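Local coordinates for protein aminopeptidase YwaD (Bacillus subtilis, PDB 6HC6) that hydrolyses peptides from the amino end as a secreted two-zinc aminopeptidase, releasing a range of N-terminal residues, among them arginine, lysine and leucine, at residues 312-324 with 372-386. Sequence-based numbering, arbitrary orientation.
With ZN (zinc ion), chain D.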
# COMPACT_ATOMS: atom_id res chain seq x y z
N GLU A 312 -14.65 19.98 8.29
CA GLU A 312 -13.56 19.14 8.77
C GLU A 312 -12.25 19.45 8.06
O GLU A 312 -11.17 19.41 8.67
CB GLU A 312 -13.90 17.67 8.60
CG GLU A 312 -14.99 17.14 9.51
CD GLU A 312 -15.39 15.73 9.12
OE1 GLU A 312 -15.12 14.79 9.90
OE2 GLU A 312 -15.96 15.56 8.02
N LEU A 313 -12.31 19.73 6.75
CA LEU A 313 -11.10 20.07 6.02
C LEU A 313 -10.47 21.34 6.57
O LEU A 313 -9.25 21.42 6.74
CB LEU A 313 -11.41 20.22 4.52
CG LEU A 313 -11.78 18.93 3.79
CD1 LEU A 313 -12.18 19.23 2.35
CD2 LEU A 313 -10.61 17.95 3.84
N LYS A 314 -11.29 22.36 6.85
CA LYS A 314 -10.75 23.59 7.43
C LYS A 314 -10.11 23.33 8.78
O LYS A 314 -9.10 23.96 9.12
CB LYS A 314 -11.85 24.64 7.54
CG LYS A 314 -12.46 25.03 6.21
CD LYS A 314 -11.38 25.23 5.14
CE LYS A 314 -11.97 25.16 3.74
NZ LYS A 314 -12.39 23.78 3.38
N ARG A 315 -10.67 22.41 9.57
CA ARG A 315 -10.11 22.08 10.88
C ARG A 315 -8.92 21.14 10.80
O ARG A 315 -8.25 20.93 11.81
CB ARG A 315 -11.15 21.43 11.81
CG ARG A 315 -12.45 22.13 12.00
CD ARG A 315 -13.16 21.56 13.22
NE ARG A 315 -13.96 20.36 12.97
CZ ARG A 315 -13.86 19.22 13.66
NH1 ARG A 315 -12.97 19.09 14.62
NH2 ARG A 315 -14.65 18.19 13.37
N SER A 316 -8.65 20.54 9.63
CA SER A 316 -7.65 19.49 9.54
C SER A 316 -6.25 20.08 9.59
O SER A 316 -5.91 20.95 8.79
CB SER A 316 -7.84 18.70 8.25
OG SER A 316 -9.05 17.97 8.27
N GLU A 317 -5.44 19.58 10.52
CA GLU A 317 -4.14 20.19 10.78
C GLU A 317 -2.99 19.39 10.21
O GLU A 317 -2.16 19.94 9.47
CB GLU A 317 -3.94 20.36 12.29
CG GLU A 317 -2.62 21.01 12.66
CD GLU A 317 -2.48 21.21 14.15
OE1 GLU A 317 -3.40 21.80 14.75
OE2 GLU A 317 -1.48 20.75 14.73
N VAL A 318 -2.91 18.10 10.52
CA VAL A 318 -1.71 17.34 10.19
C VAL A 318 -2.09 15.86 10.13
O VAL A 318 -2.97 15.40 10.86
CB VAL A 318 -0.60 17.63 11.24
CG1 VAL A 318 -1.09 17.34 12.65
CG2 VAL A 318 0.59 16.84 10.98
N ASN A 319 -1.44 15.13 9.21
CA ASN A 319 -1.56 13.68 9.07
C ASN A 319 -0.18 13.06 9.21
O ASN A 319 0.72 13.36 8.43
CB ASN A 319 -2.17 13.31 7.70
CG ASN A 319 -1.93 11.86 7.33
OD1 ASN A 319 -1.42 11.55 6.25
ND2 ASN A 319 -2.29 10.95 8.23
N PHE A 320 -0.01 12.19 10.21
CA PHE A 320 1.18 11.36 10.36
C PHE A 320 0.84 9.97 9.84
O PHE A 320 0.07 9.25 10.49
CB PHE A 320 1.61 11.25 11.83
CG PHE A 320 2.00 12.53 12.46
CD1 PHE A 320 1.04 13.42 12.91
CD2 PHE A 320 3.35 12.84 12.65
CE1 PHE A 320 1.40 14.62 13.52
CE2 PHE A 320 3.72 14.04 13.27
CZ PHE A 320 2.75 14.92 13.69
N ASN A 321 1.39 9.60 8.69
CA ASN A 321 1.10 8.29 8.11
C ASN A 321 2.30 7.37 8.34
O ASN A 321 3.44 7.76 8.11
CB ASN A 321 0.79 8.40 6.61
CG ASN A 321 0.37 7.06 6.01
OD1 ASN A 321 -0.72 6.57 6.28
ND2 ASN A 321 1.22 6.48 5.19
N LEU A 322 2.02 6.15 8.81
CA LEU A 322 3.05 5.16 9.13
C LEU A 322 2.96 4.00 8.14
O LEU A 322 1.96 3.29 8.12
CB LEU A 322 2.86 4.64 10.56
CG LEU A 322 2.65 5.79 11.55
CD1 LEU A 322 2.24 5.27 12.92
CD2 LEU A 322 3.94 6.57 11.65
N ASP A 323 4.01 3.79 7.35
CA ASP A 323 3.97 2.72 6.34
C ASP A 323 5.39 2.19 6.17
O ASP A 323 6.22 2.85 5.55
CB ASP A 323 3.40 3.24 5.02
CG ASP A 323 3.10 2.14 4.00
OD1 ASP A 323 3.46 0.98 4.21
OD2 ASP A 323 2.48 2.44 2.94
N MET A 324 5.63 1.02 6.73
CA MET A 324 6.90 0.30 6.68
C MET A 324 7.88 0.84 7.71
O MET A 324 8.85 1.41 7.38
CB MET A 324 7.47 0.26 5.26
CG MET A 324 6.72 -0.68 4.36
SD MET A 324 7.12 -0.69 2.61
CE MET A 324 8.82 -1.24 2.68
N ASP A 372 -0.76 6.58 2.11
CA ASP A 372 -2.03 7.22 2.44
C ASP A 372 -1.90 8.67 2.87
O ASP A 372 -2.93 9.33 3.06
CB ASP A 372 -2.73 6.39 3.52
CG ASP A 372 -3.17 5.04 3.00
OD1 ASP A 372 -2.78 4.04 3.62
OD2 ASP A 372 -3.90 4.98 1.98
N HIS A 373 -0.69 9.20 3.00
CA HIS A 373 -0.57 10.64 3.21
C HIS A 373 -0.95 11.43 1.97
O HIS A 373 -1.20 12.63 2.06
CB HIS A 373 0.87 10.99 3.61
CG HIS A 373 1.88 10.66 2.56
ND1 HIS A 373 2.05 9.39 2.06
CD2 HIS A 373 2.79 11.44 1.92
CE1 HIS A 373 3.02 9.40 1.16
NE2 HIS A 373 3.48 10.63 1.05
N VAL A 374 -1.00 10.78 0.81
CA VAL A 374 -1.12 11.53 -0.45
C VAL A 374 -2.50 12.16 -0.56
O VAL A 374 -2.58 13.34 -0.91
CB VAL A 374 -0.80 10.64 -1.66
CG1 VAL A 374 -1.17 11.36 -2.96
CG2 VAL A 374 0.68 10.27 -1.67
N PRO A 375 -3.61 11.46 -0.29
CA PRO A 375 -4.91 12.15 -0.36
C PRO A 375 -5.02 13.32 0.60
O PRO A 375 -5.70 14.31 0.29
CB PRO A 375 -5.91 11.03 -0.03
CG PRO A 375 -5.23 9.80 -0.48
CD PRO A 375 -3.78 10.00 -0.16
N PHE A 376 -4.39 13.23 1.78
CA PHE A 376 -4.39 14.37 2.69
C PHE A 376 -3.66 15.54 2.07
O PHE A 376 -4.16 16.68 2.09
CB PHE A 376 -3.75 13.97 4.02
CG PHE A 376 -4.62 13.09 4.86
CD1 PHE A 376 -5.57 13.64 5.71
CD2 PHE A 376 -4.52 11.71 4.76
CE1 PHE A 376 -6.38 12.83 6.48
CE2 PHE A 376 -5.34 10.89 5.53
CZ PHE A 376 -6.27 11.46 6.40
N HIS A 377 -2.49 15.29 1.49
CA HIS A 377 -1.72 16.35 0.84
C HIS A 377 -2.51 16.98 -0.30
O HIS A 377 -2.51 18.21 -0.47
CB HIS A 377 -0.39 15.79 0.33
CG HIS A 377 0.50 16.83 -0.28
ND1 HIS A 377 1.60 17.34 0.38
CD2 HIS A 377 0.45 17.48 -1.47
CE1 HIS A 377 2.19 18.24 -0.38
NE2 HIS A 377 1.51 18.35 -1.51
N GLU A 378 -3.20 16.15 -1.09
CA GLU A 378 -3.99 16.67 -2.21
C GLU A 378 -5.11 17.58 -1.73
O GLU A 378 -5.50 18.51 -2.45
CB GLU A 378 -4.56 15.52 -3.03
CG GLU A 378 -3.51 14.75 -3.81
CD GLU A 378 -4.10 13.54 -4.52
OE1 GLU A 378 -4.76 12.72 -3.85
OE2 GLU A 378 -3.92 13.43 -5.75
N ALA A 379 -5.65 17.33 -0.54
CA ALA A 379 -6.69 18.15 0.05
C ALA A 379 -6.15 19.37 0.79
O ALA A 379 -6.93 20.13 1.36
CB ALA A 379 -7.55 17.32 1.01
N GLY A 380 -4.83 19.56 0.78
CA GLY A 380 -4.21 20.72 1.38
C GLY A 380 -3.81 20.56 2.83
O GLY A 380 -3.49 21.56 3.48
N ILE A 381 -3.83 19.34 3.35
CA ILE A 381 -3.53 19.07 4.75
C ILE A 381 -2.07 18.64 4.84
O ILE A 381 -1.64 17.75 4.10
CB ILE A 381 -4.47 17.99 5.30
CG1 ILE A 381 -5.93 18.44 5.19
CG2 ILE A 381 -4.10 17.63 6.73
CD1 ILE A 381 -6.89 17.25 5.16
N ASP A 382 -1.31 19.28 5.72
CA ASP A 382 0.07 18.86 5.96
C ASP A 382 0.13 17.37 6.27
O ASP A 382 -0.53 16.89 7.20
CB ASP A 382 0.65 19.63 7.15
CG ASP A 382 0.81 21.11 6.87
OD1 ASP A 382 -0.18 21.76 6.48
OD2 ASP A 382 1.92 21.63 7.11
N SER A 383 0.93 16.62 5.52
CA SER A 383 0.99 15.18 5.74
C SER A 383 2.37 14.67 5.37
O SER A 383 3.09 15.29 4.59
CB SER A 383 -0.04 14.42 4.91
OG SER A 383 0.31 14.46 3.53
N ALA A 384 2.71 13.52 5.91
CA ALA A 384 3.93 12.84 5.57
C ALA A 384 3.81 11.36 5.88
O ALA A 384 3.02 10.95 6.63
CB ALA A 384 5.10 13.39 6.31
N ASN A 385 4.69 10.60 5.26
CA ASN A 385 4.78 9.17 5.45
C ASN A 385 6.12 8.79 6.07
O ASN A 385 7.08 9.19 5.58
CB ASN A 385 4.62 8.47 4.12
CG ASN A 385 4.66 6.99 4.25
OD1 ASN A 385 4.16 6.44 5.15
ND2 ASN A 385 5.30 6.36 3.31
N PHE A 386 6.12 8.03 7.15
CA PHE A 386 7.30 7.59 7.83
C PHE A 386 7.67 6.17 7.38
O PHE A 386 6.87 5.31 7.44
CB PHE A 386 7.11 7.63 9.34
CG PHE A 386 6.87 9.00 9.90
CD1 PHE A 386 5.65 9.58 9.80
CD2 PHE A 386 7.85 9.70 10.51
CE1 PHE A 386 5.41 10.82 10.30
CE2 PHE A 386 7.63 10.94 11.02
CZ PHE A 386 6.41 11.50 10.93
ZN ZN D . 2.64 0.30 2.40
O HOH W 1 -2.95 21.42 7.10
O HOH W 2 -0.63 3.95 5.19
O HOH W 3 4.18 0.89 1.27
O HOH W 4 1.97 -0.13 0.49
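With CG turned away from the backbone N in both N321 (chi1 -175°) and N385, the two amides of this paired position reach each other on the sheet face that helix 373-378 covers. N321 ND2 donates to N385 OD1 over 2.9 Å, the donor standing well above the acceptor's carbonyl plane and the two amide planes 44° apart. The other end of the N321 amide is gripped as well: OD1 bonds T248 on the neighbouring strand and accepts a hydrogen bond from the water that also donates to OD1 of D372, whose other oxygen, OD2, is hydrogen-bonded to S301. An alanine in place of N321 would probably leave N385 OD1 without this donor and break the water link to D372, setting the N385 amide freer to turn. On the same face N319 lays its amide over the F376 ring, the planes 23° apart and CB 4.0 Å from the ring centroid. OD1 of N319 is buried without a hydrogen-bonding partner, 3.3 Å from H373 CA, while its ND2 is held by T248. The opposite face carries apolar contacts: F320 and F386 point the same way, CE1 of F386 meeting the F320 ring edge at CD2 (3.7 Å), with helix 346-358 packed on this side. Nearer the strand starts, I381 CD1 fits against S316 CB at 3.5 Å and L313 CD2. Backbone bonds run from N319 N to D382 O (2.8 Å) through to D323 N to F386 O (3.2 Å), joining strand 316-322 in parallel to strand 382-389. Just past its strand, D323 binds one of the two zinc ions through OD1 and OD2, alongside H250, D262 and two waters, with OD2 also hydrogen-bonded to S371, placing a metal ligand at the strand's C-terminal end, as in the zinc-exopeptidase fold of the M28 peptidases.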